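Local coordinates for protein methylmalonyl-CoA carboxyltransferase 12S subunit (Propionibacterium freudenreichii, PDB 1ON3) that transfers the carboxyl group of methylmalonyl-CoA to the biotin of the 1.3S subunit, as the hexameric core of the transcarboxylase complex, at residues F159-L164 with A187-I192; P169-I174 with K249-F254; F191-K196 with D242-I247; A198-T203 with G232-V237. All coordinates share one frame; numbering follows the deposited sequence.

Interaction 1. Residues F159-L164 with A187-I192; sequences FANVKL and ALTDFI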
loop_
_atom_site.group_PDB
_atom_site.type_symbol
_atom_site.label_atom_id
_atom_site.label_comp_id
_atom_site.label_asym_id
_atom_site.label_seq_id
_atom_site.Cartn_x
_atom_site.Cartn_y
_atom_site.Cartn_z
ATOM N N PHE E 159 7.962 17.099 20.718
ATOM C CA PHE E 159 7.425 15.944 20.012
ATOM C C PHE E 159 6.767 16.388 18.704
ATOM O O PHE E 159 6.870 15.707 17.687
ATOM C CB PHE E 159 6.410 15.215 20.890
ATOM C CG PHE E 159 5.900 13.929 20.291
ATOM C CD1 PHE E 159 4.779 13.924 19.467
ATOM C CD2 PHE E 159 6.547 12.726 20.556
ATOM C CE1 PHE E 159 4.299 12.733 18.909
ATOM C CE2 PHE E 159 6.086 11.521 20.009
ATOM C CZ PHE E 159 4.959 11.521 19.182
ATOM N N ALA E 160 6.096 17.536 18.738
ATOM C CA ALA E 160 5.426 18.070 17.554
ATOM C C ALA E 160 6.449 18.507 16.493
ATOM O O ALA E 160 6.236 18.293 15.294
ATOM C CB ALA E 160 4.512 19.254 17.952
ATOM N N ASN E 161 7.554 19.113 16.927
ATOM C CA ASN E 161 8.599 19.550 15.985
ATOM C C ASN E 161 9.108 18.328 15.234
ATOM O O ASN E 161 9.312 18.378 14.016
ATOM C CB ASN E 161 9.793 20.198 16.711
ATOM C CG ASN E 161 9.525 21.620 17.162
ATOM O OD1 ASN E 161 9.738 21.944 18.325
ATOM N ND2 ASN E 161 9.084 22.486 16.239
ATOM N N VAL E 162 9.315 17.235 15.964
ATOM C CA VAL E 162 9.802 16.004 15.361
ATOM C C VAL E 162 8.729 15.404 14.455
ATOM O O VAL E 162 9.029 14.879 13.385
ATOM C CB VAL E 162 10.233 14.980 16.449
ATOM C CG1 VAL E 162 10.658 13.650 15.796
ATOM C CG2 VAL E 162 11.411 15.558 17.257
ATOM N N LYS E 163 7.473 15.478 14.878
ATOM C CA LYS E 163 6.394 14.936 14.057
ATOM C C LYS E 163 6.359 15.662 12.694
ATOM O O LYS E 163 6.234 15.021 11.652
ATOM C CB LYS E 163 5.057 15.104 14.789
ATOM C CG LYS E 163 3.853 14.478 14.105
ATOM C CD LYS E 163 2.611 14.706 14.977
ATOM C CE LYS E 163 1.371 14.043 14.399
ATOM N NZ LYS E 163 0.129 14.449 15.149
ATOM N N LEU E 164 6.495 16.989 12.709
ATOM C CA LEU E 164 6.478 17.782 11.472
ATOM C C LEU E 164 7.780 17.680 10.671
ATOM O O LEU E 164 7.818 18.008 9.486
ATOM C CB LEU E 164 6.228 19.267 11.777
ATOM C CG LEU E 164 4.784 19.795 11.857
ATOM C CD1 LEU E 164 4.017 19.121 13.016
ATOM C CD2 LEU E 164 4.822 21.311 12.065
ATOM N N ALA E 187 16.174 24.031 17.585
ATOM C CA ALA E 187 17.110 23.010 17.112
ATOM C C ALA E 187 16.396 21.919 16.336
ATOM O O ALA E 187 16.970 21.316 15.445
ATOM C CB ALA E 187 17.860 22.377 18.302
ATOM N N LEU E 188 15.148 21.655 16.691
ATOM C CA LEU E 188 14.372 20.612 16.021
ATOM C C LEU E 188 13.649 21.111 14.762
ATOM O O LEU E 188 13.067 20.314 14.023
ATOM C CB LEU E 188 13.388 19.995 17.026
ATOM C CG LEU E 188 14.032 19.184 18.176
ATOM C CD1 LEU E 188 12.985 18.847 19.236
ATOM C CD2 LEU E 188 14.662 17.899 17.633
ATOM N N THR E 189 13.672 22.422 14.513
ATOM C CA THR E 189 13.045 22.959 13.300
ATOM C C THR E 189 14.126 22.799 12.235
ATOM O O THR E 189 15.183 22.238 12.514
ATOM C CB THR E 189 12.675 24.465 13.411
ATOM O OG1 THR E 189 13.867 25.255 13.571
ATOM C CG2 THR E 189 11.709 24.705 14.610
ATOM N N ASP E 190 13.897 23.287 11.024
ATOM C CA ASP E 190 14.930 23.107 9.997
ATOM C C ASP E 190 15.978 24.202 9.909
ATOM O O ASP E 190 17.160 23.910 9.702
ATOM C CB ASP E 190 14.278 22.926 8.639
ATOM C CG ASP E 190 13.340 21.748 8.617
ATOM O OD1 ASP E 190 12.151 21.953 8.318
ATOM O OD2 ASP E 190 13.795 20.623 8.915
ATOM N N PHE E 191 15.544 25.455 10.036
ATOM C CA PHE E 191 16.446 26.592 9.962
ATOM C C PHE E 191 16.240 27.581 11.082
ATOM O O PHE E 191 15.104 27.926 11.403
ATOM C CB PHE E 191 16.269 27.351 8.649
ATOM C CG PHE E 191 16.561 26.525 7.440
ATOM C CD1 PHE E 191 15.542 25.848 6.780
ATOM C CD2 PHE E 191 17.861 26.378 6.998
ATOM C CE1 PHE E 191 15.825 25.023 5.680
ATOM C CE2 PHE E 191 18.154 25.561 5.911
ATOM C CZ PHE E 191 17.132 24.883 5.252
ATOM N N ILE E 192 17.342 28.037 11.672
ATOM C CA ILE E 192 17.261 29.047 12.721
ATOM C C ILE E 192 17.840 30.369 12.225
ATOM O O ILE E 192 18.997 30.410 11.800
ATOM C CB ILE E 192 18.055 28.657 13.986
ATOM C CG1 ILE E 192 17.468 27.389 14.610
ATOM C CG2 ILE E 192 18.008 29.821 14.989
ATOM C CD1 ILE E 192 18.302 26.854 15.788
#
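Asn161 and Leu188 meet at their first side-chain carbons, with CB of Asn161 3.6 Å from CB of Leu188. The two side chains run on from there at about a right angle. The backbones are close here as well, with 5.9 Å between CA of Asn161 and CA of Leu188. The next helix residue, Val162, takes the far end of the leucine. Its CG2 lies 4.0 Å from CD2 of Leu188 and 4.1 Å from CD1, so a single methyl meets both branches of the fork. Val162 has CG2 anti to the carbonyl carbon and CG1 anti to the backbone N (chi1 176°), which leaves CG2 as the branch that faces Leu188.

The amide nitrogen of Asn161 rests against a methyl: ND2 is 3.8 Å from CG2 of Thr189, and the two side chains run together in one direction. Their hydrogen bonds are made nearby: Asn161 OD1 bonds Ser185 OG, and Thr189 OG1 bonds the carbonyl O of Pro186. The buried amide oxygen and hydroxyl are thus satisfied.

The contact sets the last turns of helix 147-164 against the end of helix 184-188 and the turn after it. That helix-to-strand turn leads into strand 191-195, in the central sheet of the crotonase-type alpha/beta fold of the carboxyltransferase N-terminal domain.

Interaction 2. Residues P169-I174 with K249-F254; sequences PQIAII and KKLLSF
Ile171 has the most surface buried here, and Leu251 and Leu252 share its far end. Ile171 and Leu251 meet end on. The terminal methyl CD1 of Ile171 stands 3.8 Å from CD2 of Leu251, and CG1 of Ile171 is 4.0 Å from the same methyl. One branch of the leucine therefore takes the last two carbons of the isoleucine. In Ile171, CG1 lies anti to the carbonyl carbon (chi1 -62°) and CD1 extends the chain (chi2 169°), which carries the methyl out from the strand to the helix.

Strand 170-175 lies inside the mixed sheet of the N-terminal domain, between strands 133-139 and 191-195. Helix 241-253 packs on one face of that sheet, as helices do in the layered alpha/beta fold of the crotonase superfamily. Ile171 is one of the sheet residues that face it.

Leu252 makes a looser second contact, with its CD1 4.4 Å from CD1 of Ile171. The isoleucine methyl thus meets successive leucines of the helix. Beyond the pair, Ile171 also packs on Leu134 and Ile193 of the adjoining strands, and Leu251 touches Phe191 and Leu306. On the same helix segment, the hydroxyl OG of Ser253 donates to the carbonyl O of Lys250 and is also hydrogen-bonded to Arg322 NH2.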
loop_
_atom_site.group_PDB
_atom_site.type_symbol
_atom_site.label_atom_id
_atom_site.label_comp_id
_atom_site.label_asym_id
_atom_site.label_seq_id
_atom_site.Cartn_x
_atom_site.Cartn_y
_atom_site.Cartn_z
ATOM N N PRO E 169 8.094 22.368 6.018
ATOM C CA PRO E 169 9.279 23.118 6.449
ATOM C C PRO E 169 8.995 23.881 7.735
ATOM O O PRO E 169 7.893 24.401 7.911
ATOM C CB PRO E 169 9.544 24.070 5.279
ATOM C CG PRO E 169 8.824 23.446 4.121
ATOM C CD PRO E 169 7.572 22.913 4.752
ATOM N N GLN E 170 9.989 23.942 8.623
ATOM C CA GLN E 170 9.853 24.646 9.896
ATOM C C GLN E 170 11.003 25.633 10.035
ATOM O O GLN E 170 12.173 25.242 10.001
ATOM C CB GLN E 170 9.896 23.661 11.075
ATOM C CG GLN E 170 8.834 22.588 11.069
ATOM C CD GLN E 170 8.989 21.650 12.245
ATOM O OE1 GLN E 170 8.571 21.971 13.358
ATOM N NE2 GLN E 170 9.616 20.492 12.012
ATOM N N ILE E 171 10.653 26.910 10.172
ATOM C CA ILE E 171 11.614 27.999 10.287
ATOM C C ILE E 171 11.488 28.707 11.643
ATOM O O ILE E 171 10.412 29.167 12.026
ATOM C CB ILE E 171 11.386 29.028 9.144
ATOM C CG1 ILE E 171 11.618 28.338 7.795
ATOM C CG2 ILE E 171 12.323 30.231 9.291
ATOM C CD1 ILE E 171 11.170 29.167 6.573
ATOM N N ALA E 172 12.593 28.784 12.367
ATOM C CA ALA E 172 12.584 29.446 13.655
ATOM C C ALA E 172 13.311 30.776 13.541
ATOM O O ALA E 172 14.368 30.863 12.909
ATOM C CB ALA E 172 13.264 28.575 14.686
ATOM N N ILE E 173 12.737 31.815 14.134
ATOM C CA ILE E 173 13.383 33.125 14.145
ATOM C C ILE E 173 13.529 33.525 15.611
ATOM O O ILE E 173 12.526 33.748 16.292
ATOM C CB ILE E 173 12.540 34.213 13.419
ATOM C CG1 ILE E 173 12.264 33.809 11.973
ATOM C CG2 ILE E 173 13.293 35.537 13.416
ATOM C CD1 ILE E 173 10.866 33.255 11.756
ATOM N N ILE E 174 14.767 33.571 16.102
ATOM C CA ILE E 174 15.025 33.955 17.485
ATOM C C ILE E 174 15.225 35.459 17.443
ATOM O O ILE E 174 16.200 35.943 16.856
ATOM C CB ILE E 174 16.322 33.325 18.056
ATOM C CG1 ILE E 174 16.505 31.892 17.561
ATOM C CG2 ILE E 174 16.266 33.387 19.594
ATOM C CD1 ILE E 174 15.429 30.947 17.948
ATOM N N LYS E 249 11.566 35.211 4.303
ATOM C CA LYS E 249 10.828 35.177 3.035
ATOM C C LYS E 249 11.706 34.638 1.913
ATOM O O LYS E 249 11.253 33.833 1.105
ATOM C CB LYS E 249 10.321 36.580 2.657
ATOM C CG LYS E 249 9.342 37.181 3.655
ATOM C CD LYS E 249 8.841 38.555 3.188
ATOM C CE LYS E 249 7.934 39.184 4.231
ATOM N NZ LYS E 249 7.443 40.548 3.852
ATOM N N LYS E 250 12.956 35.086 1.863
ATOM C CA LYS E 250 13.895 34.621 0.834
ATOM C C LYS E 250 14.088 33.102 0.975
ATOM O O LYS E 250 14.002 32.350 0.000
ATOM C CB LYS E 250 15.241 35.340 0.992
ATOM C CG LYS E 250 16.313 34.908 -0.016
ATOM C CD LYS E 250 15.987 35.398 -1.404
ATOM C CE LYS E 250 17.078 35.040 -2.382
ATOM N NZ LYS E 250 16.715 35.487 -3.737
ATOM N N LEU E 251 14.341 32.651 2.200
ATOM C CA LEU E 251 14.521 31.225 2.465
ATOM C C LEU E 251 13.267 30.442 2.072
ATOM O O LEU E 251 13.339 29.418 1.386
ATOM C CB LEU E 251 14.826 31.006 3.958
ATOM C CG LEU E 251 14.755 29.569 4.491
ATOM C CD1 LEU E 251 15.855 28.711 3.831
ATOM C CD2 LEU E 251 14.933 29.582 6.020
ATOM N N LEU E 252 12.106 30.911 2.507
ATOM C CA LEU E 252 10.870 30.212 2.170
ATOM C C LEU E 252 10.654 30.088 0.661
ATOM O O LEU E 252 10.123 29.075 0.195
ATOM C CB LEU E 252 9.664 30.911 2.800
ATOM C CG LEU E 252 8.295 30.245 2.621
ATOM C CD1 LEU E 252 8.263 28.870 3.274
ATOM C CD2 LEU E 252 7.233 31.146 3.248
ATOM N N SER E 253 11.078 31.097 -0.100
ATOM C CA SER E 253 10.889 31.087 -1.554
ATOM C C SER E 253 11.540 29.907 -2.269
ATOM O O SER E 253 11.127 29.563 -3.375
ATOM C CB SER E 253 11.384 32.406 -2.179
ATOM O OG SER E 253 12.802 32.490 -2.239
ATOM N N PHE E 254 12.551 29.283 -1.653
ATOM C CA PHE E 254 13.221 28.130 -2.263
ATOM C C PHE E 254 12.548 26.816 -1.883
ATOM O O PHE E 254 12.855 25.759 -2.449
ATOM C CB PHE E 254 14.691 28.023 -1.804
ATOM C CG PHE E 254 15.589 29.105 -2.340
ATOM C CD1 PHE E 254 15.881 30.231 -1.570
ATOM C CD2 PHE E 254 16.134 29.000 -3.618
ATOM C CE1 PHE E 254 16.701 31.246 -2.066
ATOM C CE2 PHE E 254 16.953 29.994 -4.128
ATOM C CZ PHE E 254 17.241 31.134 -3.344
#

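Interaction 3. Residues F191-K196 with D242-I247; sequences FIIMTK and DAAELI
Helix 241-253 packs on a face of the mixed sheet in the N-terminal domain, and Ile193, Thr195, Ala244 and Ile247 are where it meets strand 191-195. The helix segment runs nearly antiparallel to the strand, at 162°, with 8.5 Å between the two axes. The small Ala244 sits where the backbones are nearest, its CA 6.5 Å from CA of Ile193.

Two branches of Ile193 do different work. CG2 lies 3.9 Å from the CB methyl of Ala244. The other branch goes on to Ile247, where CD1 of Ile193 is 3.9 Å from CG2 of Ile247. Here the two isoleucines run past one another head to tail. In Ile193, CG2 is anti to the backbone N and CG1 anti to the carbonyl carbon (chi1 -64°), which sends CG2 to Ala244 and CG1 with CD1 to Ile247, about a turn further on.

Strand 191-195 is flanked in the sheet by strands 170-175 and 236-238, all three parallel. This is the alpha/beta layering of the crotonase superfamily. Ile193 also packs on Phe236 of the latter strand. An alanine in place of Ile193 would probably open a gap beneath the helix, leaving Ile247 CG2 without its partner on the strand and Ala244 CB with Thr195 alone.

Thr195 adds a second touch on Ala244, with its CG2 3.9 Å from CB of the alanine. With chi1 at 72°, CG2 lies anti to the carbonyl carbon and meets the alanine, while OG1 is hydrogen-bonded to the backbone N of Lys197.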
loop_
_atom_site.group_PDB
_atom_site.type_symbol
_atom_site.label_atom_id
_atom_site.label_comp_id
_atom_site.label_asym_id
_atom_site.label_seq_id
_atom_site.Cartn_x
_atom_site.Cartn_y
_atom_site.Cartn_z
ATOM N N PHE E 191 15.544 25.455 10.036
ATOM C CA PHE E 191 16.446 26.592 9.962
ATOM C C PHE E 191 16.240 27.581 11.082
ATOM O O PHE E 191 15.104 27.926 11.403
ATOM C CB PHE E 191 16.269 27.351 8.649
ATOM C CG PHE E 191 16.561 26.525 7.440
ATOM C CD1 PHE E 191 15.542 25.848 6.780
ATOM C CD2 PHE E 191 17.861 26.378 6.998
ATOM C CE1 PHE E 191 15.825 25.023 5.680
ATOM C CE2 PHE E 191 18.154 25.561 5.911
ATOM C CZ PHE E 191 17.132 24.883 5.252
ATOM N N ILE E 192 17.342 28.037 11.672
ATOM C CA ILE E 192 17.261 29.047 12.721
ATOM C C ILE E 192 17.840 30.369 12.225
ATOM O O ILE E 192 18.997 30.410 11.800
ATOM C CB ILE E 192 18.055 28.657 13.986
ATOM C CG1 ILE E 192 17.468 27.389 14.610
ATOM C CG2 ILE E 192 18.008 29.821 14.989
ATOM C CD1 ILE E 192 18.302 26.854 15.788
ATOM N N ILE E 193 17.026 31.430 12.259
ATOM C CA ILE E 193 17.455 32.779 11.882
ATOM C C ILE E 193 17.503 33.493 13.221
ATOM O O ILE E 193 16.505 33.521 13.932
ATOM C CB ILE E 193 16.423 33.515 11.002
ATOM C CG1 ILE E 193 16.257 32.785 9.668
ATOM C CG2 ILE E 193 16.890 34.938 10.731
ATOM C CD1 ILE E 193 14.964 33.163 8.955
ATOM N N MET E 194 18.655 34.059 13.558
ATOM C CA MET E 194 18.842 34.729 14.837
ATOM C C MET E 194 19.261 36.185 14.646
ATOM O O MET E 194 20.213 36.459 13.916
ATOM C CB MET E 194 19.919 33.965 15.610
ATOM C CG MET E 194 19.899 34.134 17.085
ATOM S SD MET E 194 21.004 32.958 17.904
ATOM C CE MET E 194 21.167 33.853 19.463
ATOM N N THR E 195 18.568 37.123 15.300
ATOM C CA THR E 195 18.926 38.536 15.166
ATOM C C THR E 195 20.052 38.881 16.136
ATOM O O THR E 195 20.349 38.109 17.056
ATOM C CB THR E 195 17.753 39.470 15.489
ATOM O OG1 THR E 195 17.518 39.451 16.903
ATOM C CG2 THR E 195 16.497 39.039 14.745
ATOM N N LYS E 196 20.672 40.044 15.942
ATOM C CA LYS E 196 21.767 40.448 16.821
ATOM C C LYS E 196 21.283 40.936 18.189
ATOM O O LYS E 196 22.082 41.262 19.065
ATOM C CB LYS E 196 22.649 41.495 16.124
ATOM C CG LYS E 196 23.499 40.846 15.045
ATOM C CD LYS E 196 24.493 41.784 14.396
ATOM C CE LYS E 196 25.411 40.982 13.467
ATOM N NZ LYS E 196 26.430 41.820 12.785
ATOM N N ASP E 242 13.648 43.419 10.870
ATOM C CA ASP E 242 13.286 43.639 9.462
ATOM C C ASP E 242 14.134 42.716 8.585
ATOM O O ASP E 242 13.649 42.151 7.608
ATOM C CB ASP E 242 13.541 45.080 9.033
ATOM C CG ASP E 242 12.504 46.051 9.564
ATOM O OD1 ASP E 242 12.909 47.167 9.953
ATOM O OD2 ASP E 242 11.295 45.721 9.574
ATOM N N ALA E 243 15.404 42.574 8.945
ATOM C CA ALA E 243 16.319 41.721 8.194
ATOM C C ALA E 243 15.959 40.246 8.337
ATOM O O ALA E 243 16.115 39.468 7.390
ATOM C CB ALA E 243 17.749 41.953 8.671
ATOM N N ALA E 244 15.496 39.858 9.524
ATOM C CA ALA E 244 15.140 38.470 9.783
ATOM C C ALA E 244 13.913 38.101 8.965
ATOM O O ALA E 244 13.812 36.982 8.453
ATOM C CB ALA E 244 14.867 38.259 11.283
ATOM N N GLU E 245 12.987 39.049 8.850
ATOM C CA GLU E 245 11.764 38.850 8.087
ATOM C C GLU E 245 12.089 38.726 6.599
ATOM O O GLU E 245 11.505 37.893 5.902
ATOM C CB GLU E 245 10.789 39.998 8.374
ATOM C CG GLU E 245 10.175 39.867 9.782
ATOM C CD GLU E 245 9.911 41.191 10.497
ATOM O OE1 GLU E 245 9.622 41.138 11.717
ATOM O OE2 GLU E 245 9.977 42.264 9.861
ATOM N N LEU E 246 13.037 39.526 6.114
ATOM C CA LEU E 246 13.425 39.434 4.704
ATOM C C LEU E 246 14.113 38.094 4.464
ATOM O O LEU E 246 13.882 37.440 3.450
ATOM C CB LEU E 246 14.371 40.579 4.311
ATOM C CG LEU E 246 13.742 41.970 4.117
ATOM C CD1 LEU E 246 14.822 43.011 3.795
ATOM C CD2 LEU E 246 12.726 41.898 2.968
ATOM N N ILE E 247 14.968 37.678 5.394
ATOM C CA ILE E 247 15.657 36.396 5.226
ATOM C C ILE E 247 14.647 35.249 5.242
ATOM O O ILE E 247 14.722 34.329 4.422
ATOM C CB ILE E 247 16.726 36.173 6.338
ATOM C CG1 ILE E 247 17.885 37.166 6.148
ATOM C CG2 ILE E 247 17.250 34.740 6.281
ATOM C CD1 ILE E 247 18.834 37.247 7.349
#

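Interaction 4. Residues A198-T203 with G232-V237; sequences AHMFIT and GNIHFV. With DXX (methylmalonic acid), chain U.
Met200 meets Ile234 through a chain that is extended at first and bent at the end. CG of Met200 lies anti to the backbone N (chi1 177°), and the turn at chi3 (76°) swings the terminal methyl to its partner. In Ile234, CG1 sits between the backbone N and the carbonyl carbon (chi1 66°), with CG2 anti to the carbonyl carbon. CG2 is the branch that takes the methionine.

The contact belongs to the crotonase-type fold of the N-terminal domain. It links the weakly bonded strand 199-201, which pairs with strand 177-179 in a small parallel sheet, to the approach to strand 236-238, the outermost strand of the main sheet on that side within this chain. CE of Met200 is 3.7 Å from CG2 of Ile234, and the two side chains lie alongside, pointing opposite ways. A looser touch adds CB of Asn233, 4.4 Å from CE of Met200. The backbones are well apart, and Met200 spans the distance with its length.

Met200 and Ile234 both also pack on Met194 of strand 191-195. Met200 further touches Ile385 of the second subunit, so the subunit interface covers part of this cluster. Gly232, the first residue after helix 224-231, has positive phi, which favours glycine.

The chain after Met200 reaches the methylmalonic acid pocket, which Ile202 and Thr203 help to line. Gly204 N hydrogen-bonds the ligand. The carbonyl O of Ile202 lies 3.3 Å from the ligand methyl carbon CB, and CA of Thr203 lies 3.8 Å from the ligand atom O.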
loop_
_atom_site.group_PDB
_atom_site.type_symbol
_atom_site.label_atom_id
_atom_site.label_comp_id
_atom_site.label_asym_id
_atom_site.label_seq_id
_atom_site.Cartn_x
_atom_site.Cartn_y
_atom_site.Cartn_z
ATOM N N ALA E 198 19.100 38.959 19.810
ATOM C CA ALA E 198 18.732 37.700 20.454
ATOM C C ALA E 198 19.860 36.987 21.180
ATOM O O ALA E 198 21.035 37.257 20.953
ATOM C CB ALA E 198 18.114 36.746 19.418
ATOM N N HIS E 199 19.476 36.088 22.082
ATOM C CA HIS E 199 20.421 35.265 22.824
ATOM C C HIS E 199 19.770 33.905 23.037
ATOM O O HIS E 199 18.556 33.800 23.232
ATOM C CB HIS E 199 20.807 35.914 24.159
ATOM C CG HIS E 199 21.537 37.212 23.998
ATOM N ND1 HIS E 199 20.885 38.423 23.898
ATOM C CD2 HIS E 199 22.854 37.479 23.819
ATOM C CE1 HIS E 199 21.768 39.379 23.659
ATOM N NE2 HIS E 199 22.970 38.832 23.605
ATOM N N MET E 200 20.581 32.862 22.979
ATOM C CA MET E 200 20.087 31.505 23.131
ATOM C C MET E 200 21.141 30.675 23.861
ATOM O O MET E 200 22.330 30.807 23.595
ATOM C CB MET E 200 19.821 30.927 21.731
ATOM C CG MET E 200 19.356 29.493 21.680
ATOM S SD MET E 200 18.635 29.120 20.043
ATOM C CE MET E 200 20.118 28.958 19.015
ATOM N N PHE E 201 20.705 29.835 24.794
ATOM C CA PHE E 201 21.631 28.982 25.534
ATOM C C PHE E 201 20.877 27.992 26.410
ATOM O O PHE E 201 19.718 28.222 26.774
ATOM C CB PHE E 201 22.597 29.828 26.380
ATOM C CG PHE E 201 21.942 30.965 27.112
ATOM C CD1 PHE E 201 21.000 30.723 28.112
ATOM C CD2 PHE E 201 22.266 32.282 26.797
ATOM C CE1 PHE E 201 20.389 31.783 28.790
ATOM C CE2 PHE E 201 21.665 33.349 27.465
ATOM C CZ PHE E 201 20.724 33.102 28.464
ATOM N N ILE E 202 21.518 26.871 26.709
ATOM C CA ILE E 202 20.883 25.861 27.547
ATOM C C ILE E 202 21.064 26.295 28.997
ATOM O O ILE E 202 20.128 26.235 29.788
ATOM C CB ILE E 202 21.509 24.465 27.328
ATOM C CG1 ILE E 202 21.091 23.922 25.951
ATOM C CG2 ILE E 202 21.059 23.508 28.426
ATOM C CD1 ILE E 202 19.579 24.065 25.668
ATOM N N THR E 203 22.273 26.738 29.331
ATOM C CA THR E 203 22.566 27.209 30.682
ATOM C C THR E 203 23.034 28.667 30.623
ATOM O O THR E 203 23.907 29.022 29.824
ATOM C CB THR E 203 23.648 26.344 31.346
ATOM O OG1 THR E 203 23.268 24.966 31.256
ATOM C CG2 THR E 203 23.803 26.716 32.822
ATOM N N GLY E 232 27.787 26.226 15.869
ATOM C CA GLY E 232 27.212 25.576 14.704
ATOM C C GLY E 232 25.709 25.328 14.811
ATOM O O GLY E 232 25.150 24.503 14.074
ATOM N N ASN E 233 25.051 26.061 15.710
ATOM C CA ASN E 233 23.611 25.897 15.974
ATOM C C ASN E 233 22.633 26.626 15.053
ATOM O O ASN E 233 21.456 26.263 15.020
ATOM C CB ASN E 233 23.249 26.386 17.378
ATOM C CG ASN E 233 23.835 25.543 18.496
ATOM O OD1 ASN E 233 24.231 26.081 19.541
ATOM N ND2 ASN E 233 23.869 24.237 18.312
ATOM N N ILE E 234 23.080 27.663 14.348
ATOM C CA ILE E 234 22.135 28.432 13.539
ATOM C C ILE E 234 22.491 28.577 12.081
ATOM O O ILE E 234 23.627 28.339 11.673
ATOM C CB ILE E 234 21.895 29.837 14.134
ATOM C CG1 ILE E 234 23.186 30.669 14.057
ATOM C CG2 ILE E 234 21.421 29.700 15.590
ATOM C CD1 ILE E 234 23.002 32.131 14.446
ATOM N N HIS E 235 21.518 29.023 11.297
ATOM C CA HIS E 235 21.716 29.099 9.858
ATOM C C HIS E 235 21.859 30.453 9.220
ATOM O O HIS E 235 22.455 30.560 8.145
ATOM C CB HIS E 235 20.595 28.314 9.177
ATOM C CG HIS E 235 20.431 26.932 9.725
ATOM N ND1 HIS E 235 19.824 26.683 10.937
ATOM C CD2 HIS E 235 20.867 25.732 9.268
ATOM C CE1 HIS E 235 19.893 25.390 11.204
ATOM N NE2 HIS E 235 20.525 24.792 10.208
ATOM N N PHE E 236 21.311 31.480 9.867
ATOM C CA PHE E 236 21.391 32.834 9.357
ATOM C C PHE E 236 21.507 33.834 10.486
ATOM O O PHE E 236 20.841 33.688 11.520
ATOM C CB PHE E 236 20.133 33.201 8.536
ATOM C CG PHE E 236 19.857 32.263 7.391
ATOM C CD1 PHE E 236 19.058 31.149 7.570
ATOM C CD2 PHE E 236 20.449 32.471 6.149
ATOM C CE1 PHE E 236 18.847 30.237 6.523
ATOM C CE2 PHE E 236 20.249 31.574 5.105
ATOM C CZ PHE E 236 19.449 30.457 5.294
ATOM N N VAL E 237 22.361 34.836 10.294
ATOM C CA VAL E 237 22.485 35.907 11.270
ATOM C C VAL E 237 21.807 37.089 10.616
ATOM O O VAL E 237 22.071 37.384 9.455
ATOM C CB VAL E 237 23.948 36.284 11.587
ATOM C CG1 VAL E 237 23.988 37.551 12.433
ATOM C CG2 VAL E 237 24.610 35.167 12.352
HETATM C C1 DXX U . 18.870 26.605 34.347
HETATM O O1 DXX U . 17.936 26.872 35.239
HETATM C CA DXX U . 18.744 27.108 33.243
HETATM C CB DXX U . 18.133 26.122 32.465
HETATM C C DXX U . 19.098 28.393 32.711
HETATM O O DXX U . 20.203 28.782 33.144
HETATM O O2 DXX U . 18.401 29.039 31.906
#

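In the fold
All four contacts lie in the N-terminal carboxyltransferase domain, around strands 170-175, 191-195 and 236-238 of its mixed sheet. Interactions 2 and 3 are closest, with centres about 9 Å apart, and both use helix 241-253. Interactions 1 and 3 share Phe191 and Ile192 on strand 191-195, yet their centres are about 17 Å apart. Along the chain, interaction 1 closes before interaction 4 opens, and interaction 4 is nested inside the loop closed by interaction 3, itself inside that of interaction 2. Interactions 1 and 4 also touch the second subunit. The sheet core is thus tied to the subunit interface, and interaction 4 extends to the methylmalonic acid pocket.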